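Local coordinates for phenazine biosynthesis protein PhzF family (PDB 1S7J) that probably acts as an isomerase of the PhzF family, whose namesake member takes part in phenazine biosynthesis, at residues 33-38 with 47-52; 81-86 with 104-109; 174-179 with 208-213. All coordinates share one frame; numbering follows the deposited sequence.

In the fold
Following the chain from its N terminus, interaction 1 closes first, folding helix 32-42 back onto strand 47-53 across an eight-residue connection. Interaction 2 then joins the end of helix 72-85 to strand 100-107, and the intervening chain includes strand 92-97. Interaction 3 closes the longest of the three loops, bringing helix 207-218 onto strand 175-180. The loops follow one another in series, neither nesting nor crossing. Interactions 1 and 2 have centres about 20 Å apart, whereas interaction 3 lies across the chain's centre from both. This separation is consistent with the two-lobed fold of diaminopimelate epimerase relatives, in which each lobe wraps strands around a central helix.

Interaction 1: 33-38 with 47-52; sequences AVMQNI and TAFTVK
This buried, largely apolar helix-on-strand contact, built on Met35, Ile38, Thr47 and Phe49, packs helix 32-42 against strand 47-53. The two short axes approach to 9.3 Å and run at 146°, heading in roughly opposite directions. No hydrogen bond links them, and the ring of Phe49 carries most of the contact. Met35 lies along one face of that ring, the two side chains sliding past each other in opposite senses. Met35 CB stands 4.0 Å from the Phe49 ring centroid, a CH-pi contact, and CG lies above the ring centre. Further along, Met35 SD is 4.1 Å from the Phe49 ring centroid and 27° off the ring normal, a Met-aromatic contact. A bend at chi3 (-94°) turns the methyl CE away but leaves the sulfur over the ring. Closest of all, the Met35 carbonyl O comes 3.4 Å from Phe49 CZ. Ile38 approaches the rim instead: its CB lies in the ring plane, Ile38 CG2 is 3.8 Å from Phe49 CZ, and Ile38 CD1 is 3.7 Å from Phe49 CE2. Ile38 CG2 also reaches Thr47 CG2 at 4.2 Å, extending the apolar seam to the residue two before Phe49, on the same face of the strand. Tyr24 and Trp29 also meet Phe49. On the strand's other side, Ala48 and Thr50 touch Thr78 of helix 72-85. Glu46, the predicted active-site residue, immediately precedes the strand. The whole is consistent with a lobe of the diaminopimelate epimerase-like fold, helix 72-85 on the inner side of the strands and helix 32-42 on the outer.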
loop_
_atom_site.group_PDB
_atom_site.type_symbol
_atom_site.label_atom_id
_atom_site.label_comp_id
_atom_site.label_asym_id
_atom_site.label_seq_id
_atom_site.Cartn_x
_atom_site.Cartn_y
_atom_site.Cartn_z
ATOM N N ALA A 33 17.575 6.322 -16.083
ATOM C CA ALA A 33 18.708 5.714 -15.384
ATOM C C ALA A 33 18.955 6.347 -14.016
ATOM O O ALA A 33 19.071 5.651 -13.001
ATOM C CB ALA A 33 19.959 5.821 -16.246
ATOM N N VAL A 34 19.035 7.664 -13.994
ATOM C CA VAL A 34 19.270 8.393 -12.770
ATOM C C VAL A 34 18.214 8.121 -11.715
ATOM O O VAL A 34 18.528 8.028 -10.524
ATOM C CB VAL A 34 19.333 9.888 -13.025
ATOM C CG1 VAL A 34 19.611 10.633 -11.735
ATOM C CG2 VAL A 34 20.395 10.190 -14.066
ATOM N N MET A 35 16.963 8.053 -12.129
ATOM C CA MET A 35 15.878 7.798 -11.204
ATOM C C MET A 35 15.944 6.381 -10.644
ATOM O O MET A 35 15.530 6.129 -9.505
ATOM C CB MET A 35 14.531 8.052 -11.878
ATOM C CG MET A 35 14.292 9.512 -12.242
ATOM S SD MET A 35 12.555 9.852 -12.639
ATOM C CE MET A 35 12.621 9.660 -14.428
ATOM N N GLN A 36 16.406 5.449 -11.473
ATOM C CA GLN A 36 16.555 4.056 -11.073
ATOM C C GLN A 36 17.665 3.983 -10.036
ATOM O O GLN A 36 17.515 3.371 -8.977
ATOM C CB GLN A 36 16.955 3.203 -12.277
ATOM C CG GLN A 36 17.109 1.720 -11.951
ATOM C CD GLN A 36 15.783 1.073 -11.597
ATOM O OE1 GLN A 36 15.032 0.656 -12.485
ATOM N NE2 GLN A 36 15.474 0.993 -10.297
ATOM N N ASN A 37 18.776 4.627 -10.359
ATOM C CA ASN A 37 19.944 4.660 -9.495
ATOM C C ASN A 37 19.655 5.276 -8.150
ATOM O O ASN A 37 20.230 4.872 -7.142
ATOM C CB ASN A 37 21.101 5.384 -10.179
ATOM C CG ASN A 37 21.872 4.485 -11.142
ATOM O OD1 ASN A 37 22.512 4.972 -12.077
ATOM N ND2 ASN A 37 21.842 3.190 -10.883
ATOM N N ILE A 38 18.773 6.265 -8.117
ATOM C CA ILE A 38 18.410 6.896 -6.858
ATOM C C ILE A 38 17.654 5.931 -5.994
ATOM O O ILE A 38 17.816 5.925 -4.775
ATOM C CB ILE A 38 17.540 8.161 -7.081
ATOM C CG1 ILE A 38 18.388 9.290 -7.645
ATOM C CG2 ILE A 38 16.876 8.586 -5.786
ATOM C CD1 ILE A 38 17.593 10.461 -8.115
ATOM N N THR A 47 10.554 4.617 -4.449
ATOM C CA THR A 47 10.975 6.010 -4.534
ATOM C C THR A 47 10.109 6.644 -5.627
ATOM O O THR A 47 10.205 6.278 -6.789
ATOM C CB THR A 47 12.452 6.161 -4.920
ATOM O OG1 THR A 47 13.269 5.581 -3.909
ATOM C CG2 THR A 47 12.815 7.646 -5.058
ATOM N N ALA A 48 9.255 7.575 -5.237
ATOM C CA ALA A 48 8.362 8.248 -6.174
ATOM C C ALA A 48 8.909 9.578 -6.664
ATOM O O ALA A 48 9.374 10.382 -5.885
ATOM C CB ALA A 48 6.998 8.449 -5.526
ATOM N N PHE A 49 8.873 9.777 -7.973
ATOM C CA PHE A 49 9.335 11.014 -8.590
ATOM C C PHE A 49 8.131 11.649 -9.275
ATOM O O PHE A 49 7.400 10.969 -10.002
ATOM C CB PHE A 49 10.417 10.729 -9.632
ATOM C CG PHE A 49 11.615 10.038 -9.083
ATOM C CD1 PHE A 49 11.606 8.659 -8.879
ATOM C CD2 PHE A 49 12.766 10.753 -8.761
ATOM C CE1 PHE A 49 12.720 8.004 -8.367
ATOM C CE2 PHE A 49 13.884 10.105 -8.247
ATOM C CZ PHE A 49 13.856 8.723 -8.050
ATOM N N THR A 50 7.922 12.946 -9.053
ATOM C CA THR A 50 6.797 13.643 -9.655
ATOM C C THR A 50 7.190 15.003 -10.217
ATOM O O THR A 50 8.146 15.619 -9.758
ATOM C CB THR A 50 5.639 13.816 -8.626
ATOM O OG1 THR A 50 4.480 14.327 -9.282
ATOM C CG2 THR A 50 6.039 14.772 -7.513
ATOM N N VAL A 51 6.487 15.428 -11.268
ATOM C CA VAL A 51 6.728 16.734 -11.893
ATOM C C VAL A 51 5.391 17.326 -12.353
ATOM O O VAL A 51 4.621 16.679 -13.077
ATOM C CB VAL A 51 7.736 16.691 -13.065
ATOM C CG1 VAL A 51 8.107 18.055 -13.623
ATOM C CG2 VAL A 51 9.004 15.942 -12.720
ATOM N N LYS A 52 5.095 18.541 -11.882
ATOM C CA LYS A 52 3.855 19.220 -12.232
ATOM C C LYS A 52 3.783 19.444 -13.735
ATOM O O LYS A 52 4.643 20.107 -14.314
ATOM C CB LYS A 52 3.756 20.568 -11.507
ATOM C CG LYS A 52 2.378 21.230 -11.598
ATOM C CD LYS A 52 2.431 22.673 -11.130
ATOM C CE LYS A 52 1.060 23.325 -11.134
ATOM N NZ LYS A 52 0.178 22.807 -10.048
#

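Interaction 2: 81-86 with 104-109; sequences VLFNYY and VTKKEE
Phe83 and Lys106 make the main apolar contact, with the lysine's methylenes laid over one face of the phenyl ring. Lys106 CB stands 3.7 Å from the Phe83 ring centroid and only 10° off the normal, a CH-pi contact. Further out, Lys106 CD lies 3.7 Å from Phe83 CG, so the two side chains pass in opposite directions. At the ring's edge and in its plane, the carbonyl O of Val104 comes within 4.0 Å of Phe83 CZ.

The polar interactions gather at the lysine's end. A turn at chi4 (56°) follows the largely extended chain, and Lys106 NZ donates to Glu108 O at 2.6 Å, tilted 27° from the carbonyl plane. Water 1 bridges the two segments, donating to Asn84 OD1 at 2.8 Å and accepting from Lys106 NZ at 3.1 Å. The link from water 1 to Glu109 OE2, 3.4 Å, is weak. The ammonium is therefore gripped by both a backbone carbonyl and a water, while its aliphatic stem packs on the ring.

Asn84 ND2 is held by Phe80 O and Tyr111 OH. Phe83 also touches Leu93 of strand 92-97, and Lys106 touches Tyr111 of strand 110-116, placing the end of helix 72-85 against three successive antiparallel strands.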
loop_
_atom_site.group_PDB
_atom_site.type_symbol
_atom_site.label_atom_id
_atom_site.label_comp_id
_atom_site.label_asym_id
_atom_site.label_seq_id
_atom_site.Cartn_x
_atom_site.Cartn_y
_atom_site.Cartn_z
ATOM N N VAL A 81 3.479 15.116 0.741
ATOM C CA VAL A 81 4.480 16.168 0.634
ATOM C C VAL A 81 4.070 17.335 -0.244
ATOM O O VAL A 81 4.578 18.442 -0.071
ATOM C CB VAL A 81 5.849 15.628 0.197
ATOM C CG1 VAL A 81 5.971 14.172 0.537
ATOM C CG2 VAL A 81 6.139 15.906 -1.240
ATOM N N LEU A 82 3.219 17.085 -1.248
ATOM C CA LEU A 82 2.753 18.171 -2.104
ATOM C C LEU A 82 1.785 19.037 -1.295
ATOM O O LEU A 82 1.866 20.267 -1.320
ATOM C CB LEU A 82 2.077 17.635 -3.364
ATOM C CG LEU A 82 3.018 17.158 -4.472
ATOM C CD1 LEU A 82 2.236 16.496 -5.573
ATOM C CD2 LEU A 82 3.842 18.310 -5.021
ATOM N N PHE A 83 0.914 18.386 -0.547
ATOM C CA PHE A 83 -0.064 19.078 0.281
ATOM C C PHE A 83 0.560 19.889 1.411
ATOM O O PHE A 83 0.093 20.985 1.727
ATOM C CB PHE A 83 -1.048 18.075 0.914
ATOM C CG PHE A 83 -2.176 17.650 0.002
ATOM C CD1 PHE A 83 -2.336 16.301 -0.351
ATOM C CD2 PHE A 83 -3.099 18.583 -0.476
ATOM C CE1 PHE A 83 -3.407 15.892 -1.170
ATOM C CE2 PHE A 83 -4.170 18.184 -1.295
ATOM C CZ PHE A 83 -4.322 16.837 -1.639
ATOM N N ASN A 84 1.592 19.341 2.033
ATOM C CA ASN A 84 2.242 20.003 3.150
ATOM C C ASN A 84 3.456 20.850 2.868
ATOM O O ASN A 84 3.806 21.692 3.676
ATOM C CB ASN A 84 2.571 18.971 4.243
ATOM C CG ASN A 84 1.354 18.342 4.844
ATOM O OD1 ASN A 84 0.814 18.840 5.806
ATOM N ND2 ASN A 84 0.894 17.262 4.234
ATOM N N TYR A 85 4.122 20.632 1.734
ATOM C CA TYR A 85 5.337 21.396 1.438
ATOM C C TYR A 85 5.383 22.150 0.122
ATOM O O TYR A 85 6.282 22.955 -0.096
ATOM C CB TYR A 85 6.576 20.475 1.548
ATOM C CG TYR A 85 6.722 19.802 2.909
ATOM C CD1 TYR A 85 6.028 18.637 3.204
ATOM C CD2 TYR A 85 7.520 20.374 3.920
ATOM C CE1 TYR A 85 6.099 18.045 4.468
ATOM C CE2 TYR A 85 7.601 19.779 5.201
ATOM C CZ TYR A 85 6.879 18.625 5.463
ATOM O OH TYR A 85 6.872 18.073 6.726
ATOM N N TYR A 86 4.425 21.888 -0.769
ATOM C CA TYR A 86 4.412 22.571 -2.065
ATOM C C TYR A 86 3.208 23.426 -2.291
ATOM O O TYR A 86 2.896 23.808 -3.430
ATOM C CB TYR A 86 4.619 21.576 -3.198
ATOM C CG TYR A 86 6.038 21.114 -3.291
ATOM C CD1 TYR A 86 6.940 21.736 -4.161
ATOM C CD2 TYR A 86 6.517 20.083 -2.472
ATOM C CE1 TYR A 86 8.272 21.358 -4.208
ATOM C CE2 TYR A 86 7.844 19.699 -2.509
ATOM C CZ TYR A 86 8.722 20.340 -3.384
ATOM O OH TYR A 86 10.036 19.960 -3.447
ATOM N N VAL A 104 -5.880 11.821 -5.137
ATOM C CA VAL A 104 -5.801 11.641 -3.691
ATOM C C VAL A 104 -6.510 12.855 -3.100
ATOM O O VAL A 104 -6.319 13.978 -3.576
ATOM C CB VAL A 104 -4.307 11.587 -3.187
ATOM C CG1 VAL A 104 -4.267 11.300 -1.691
ATOM C CG2 VAL A 104 -3.533 10.512 -3.940
ATOM N N THR A 105 -7.294 12.652 -2.078
ATOM C CA THR A 105 -8.022 13.746 -1.485
ATOM C C THR A 105 -7.659 13.894 -0.037
ATOM O O THR A 105 -7.640 12.903 0.720
ATOM C CB THR A 105 -9.553 13.519 -1.606
ATOM O OG1 THR A 105 -9.906 13.319 -2.982
ATOM C CG2 THR A 105 -10.315 14.704 -1.061
ATOM N N LYS A 106 -7.345 15.132 0.363
ATOM C CA LYS A 106 -6.975 15.453 1.747
ATOM C C LYS A 106 -8.166 15.959 2.564
ATOM O O LYS A 106 -8.813 16.941 2.203
ATOM C CB LYS A 106 -5.840 16.497 1.765
ATOM C CG LYS A 106 -5.435 16.984 3.154
ATOM C CD LYS A 106 -4.152 17.821 3.068
ATOM C CE LYS A 106 -3.985 18.764 4.251
ATOM N NZ LYS A 106 -4.013 18.069 5.569
ATOM N N LYS A 107 -8.469 15.258 3.634
ATOM C CA LYS A 107 -9.543 15.633 4.509
ATOM C C LYS A 107 -8.973 15.546 5.917
ATOM O O LYS A 107 -8.881 14.455 6.501
ATOM C CB LYS A 107 -10.738 14.691 4.336
ATOM C CG LYS A 107 -11.970 15.118 5.121
ATOM C CD LYS A 107 -13.084 14.092 5.043
ATOM C CE LYS A 107 -14.300 14.560 5.842
ATOM N NZ LYS A 107 -13.960 14.854 7.270
ATOM N N GLU A 108 -8.605 16.706 6.470
ATOM C CA GLU A 108 -7.999 16.788 7.789
ATOM C C GLU A 108 -6.584 16.191 7.628
ATOM O O GLU A 108 -5.879 16.551 6.677
ATOM C CB GLU A 108 -8.825 16.000 8.829
ATOM C CG GLU A 108 -9.249 16.808 10.066
ATOM C CD GLU A 108 -10.408 17.769 9.799
ATOM O OE1 GLU A 108 -11.570 17.412 10.123
ATOM O OE2 GLU A 108 -10.154 18.884 9.293
ATOM N N GLU A 109 -6.168 15.307 8.526
ATOM C CA GLU A 109 -4.827 14.727 8.393
ATOM C C GLU A 109 -4.828 13.392 7.639
ATOM O O GLU A 109 -3.855 12.630 7.694
ATOM C CB GLU A 109 -4.154 14.569 9.774
ATOM C CG GLU A 109 -2.804 15.284 9.962
ATOM C CD GLU A 109 -2.924 16.751 10.441
ATOM O OE1 GLU A 109 -2.375 17.072 11.522
ATOM O OE2 GLU A 109 -3.545 17.575 9.733
HETATM O O HOH W 1 -1.518 18.890 7.299
#

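Interaction 3: 174-179 with 208-213; sequences GVIVTA and ANLIPY
The helical turn bearing Asn209 and Leu210 runs nearly along the strand bearing Ile176 and Thr178, with the short axes 10.2 Å apart at closest approach and 28° between their directions. Leu210 fills the gap by sending its two methyl groups to different strand residues. Leu210 CD2 meets Ile176 tip to tip, 3.3 Å from Ile176 CG2 and 3.7 Å from Ile176 CD1. Leu210 CD1 instead slides alongside Thr178, lying 3.3 Å from Thr178 CG2 and equally close to Thr178 OG1. Modelled with chi1 at -22°, away from the staggered positions, Thr178 turns both branches to that methyl. This strained torsion and the two carbon pairs tighter than ordinary van der Waals contact may partly reflect model error. Asn209 crosses the end of Ile176 at about a right angle and adds a smaller contact. No hydrogen bond joins the two segments, so the fit is one of shape.

Phe186 touches both Thr178 and Leu210, and Phe147 touches Thr178 and Asn209, continuing the packing into neighbouring strands. Ile211 and Pro212 reach strand 243-259 as well. Such enclosure of helix 207-218 by several strands is consistent with the barrel around a central helix characteristic of the diaminopimelate epimerase-like fold.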
loop_
_atom_site.group_PDB
_atom_site.type_symbol
_atom_site.label_atom_id
_atom_site.label_comp_id
_atom_site.label_asym_id
_atom_site.label_seq_id
_atom_site.Cartn_x
_atom_site.Cartn_y
_atom_site.Cartn_z
ATOM N N GLY A 174 0.464 -12.424 -4.609
ATOM C CA GLY A 174 0.813 -12.367 -3.214
ATOM C C GLY A 174 -0.140 -13.186 -2.385
ATOM O O GLY A 174 -0.862 -14.037 -2.913
ATOM N N VAL A 175 -0.150 -12.938 -1.090
ATOM C CA VAL A 175 -1.014 -13.647 -0.164
ATOM C C VAL A 175 -1.524 -12.678 0.889
ATOM O O VAL A 175 -0.749 -11.916 1.479
ATOM C CB VAL A 175 -0.256 -14.809 0.536
ATOM C CG1 VAL A 175 -1.116 -15.421 1.635
ATOM C CG2 VAL A 175 0.144 -15.868 -0.485
ATOM N N ILE A 176 -2.823 -12.689 1.104
ATOM C CA ILE A 176 -3.452 -11.827 2.076
ATOM C C ILE A 176 -4.037 -12.689 3.156
ATOM O O ILE A 176 -4.520 -13.785 2.882
ATOM C CB ILE A 176 -4.602 -10.997 1.443
ATOM C CG1 ILE A 176 -4.078 -10.154 0.275
ATOM C CG2 ILE A 176 -5.244 -10.103 2.500
ATOM C CD1 ILE A 176 -5.156 -9.383 -0.458
ATOM N N VAL A 177 -3.943 -12.229 4.395
ATOM C CA VAL A 177 -4.484 -12.936 5.534
ATOM C C VAL A 177 -5.313 -11.915 6.306
ATOM O O VAL A 177 -4.885 -10.767 6.478
ATOM C CB VAL A 177 -3.352 -13.538 6.436
ATOM C CG1 VAL A 177 -2.564 -14.599 5.660
ATOM C CG2 VAL A 177 -2.412 -12.448 6.910
ATOM N N THR A 178 -6.488 -12.321 6.762
ATOM C CA THR A 178 -7.390 -11.411 7.474
ATOM C C THR A 178 -8.059 -12.068 8.669
ATOM O O THR A 178 -7.893 -13.264 8.914
ATOM C CB THR A 178 -8.529 -10.920 6.545
ATOM O OG1 THR A 178 -8.135 -11.056 5.170
ATOM C CG2 THR A 178 -8.842 -9.488 6.821
ATOM N N ALA A 179 -8.833 -11.273 9.403
ATOM C CA ALA A 179 -9.568 -11.741 10.569
ATOM C C ALA A 179 -10.252 -10.565 11.264
ATOM O O ALA A 179 -9.880 -9.409 11.049
ATOM C CB ALA A 179 -8.644 -12.449 11.533
ATOM N N ALA A 208 -8.604 -3.792 -2.094
ATOM C CA ALA A 208 -9.589 -3.909 -3.167
ATOM C C ALA A 208 -10.331 -5.244 -2.914
ATOM O O ALA A 208 -11.497 -5.378 -3.226
ATOM C CB ALA A 208 -8.898 -3.950 -4.521
ATOM N N ASN A 209 -9.605 -6.210 -2.343
ATOM C CA ASN A 209 -10.162 -7.524 -2.010
ATOM C C ASN A 209 -10.679 -7.489 -0.569
ATOM O O ASN A 209 -11.742 -8.026 -0.266
ATOM C CB ASN A 209 -9.085 -8.621 -2.110
ATOM C CG ASN A 209 -8.552 -8.808 -3.532
ATOM O OD1 ASN A 209 -9.263 -8.593 -4.512
ATOM N ND2 ASN A 209 -7.299 -9.261 -3.628
ATOM N N LEU A 210 -9.888 -6.874 0.316
ATOM C CA LEU A 210 -10.226 -6.751 1.746
ATOM C C LEU A 210 -11.515 -6.022 2.054
ATOM O O LEU A 210 -12.361 -6.533 2.790
ATOM C CB LEU A 210 -9.089 -6.042 2.509
ATOM C CG LEU A 210 -7.918 -6.834 3.078
ATOM C CD1 LEU A 210 -8.451 -7.979 3.894
ATOM C CD2 LEU A 210 -7.034 -7.344 1.984
ATOM N N ILE A 211 -11.622 -4.779 1.582
ATOM C CA ILE A 211 -12.806 -3.967 1.836
ATOM C C ILE A 211 -14.122 -4.622 1.339
ATOM O O ILE A 211 -15.085 -4.724 2.101
ATOM C CB ILE A 211 -12.630 -2.505 1.298
ATOM C CG1 ILE A 211 -11.423 -1.858 1.990
ATOM C CG2 ILE A 211 -13.875 -1.664 1.592
ATOM C CD1 ILE A 211 -11.182 -0.423 1.586
ATOM N N PRO A 212 -14.180 -5.036 0.061
ATOM C CA PRO A 212 -15.405 -5.668 -0.429
ATOM C C PRO A 212 -15.818 -6.838 0.481
ATOM O O PRO A 212 -16.958 -6.905 0.947
ATOM C CB PRO A 212 -14.986 -6.169 -1.804
ATOM C CG PRO A 212 -14.076 -5.094 -2.260
ATOM C CD PRO A 212 -13.217 -4.860 -1.041
ATOM N N TYR A 213 -14.859 -7.731 0.742
ATOM C CA TYR A 213 -15.096 -8.899 1.580
ATOM C C TYR A 213 -15.695 -8.574 2.945
ATOM O O TYR A 213 -16.680 -9.203 3.364
ATOM C CB TYR A 213 -13.786 -9.703 1.778
ATOM C CG TYR A 213 -13.936 -10.843 2.774
ATOM C CD1 TYR A 213 -13.786 -10.615 4.145
ATOM C CD2 TYR A 213 -14.306 -12.119 2.356
ATOM C CE1 TYR A 213 -14.014 -11.619 5.071
ATOM C CE2 TYR A 213 -14.537 -13.139 3.286
ATOM C CZ TYR A 213 -14.390 -12.872 4.646
ATOM O OH TYR A 213 -14.634 -13.840 5.583
#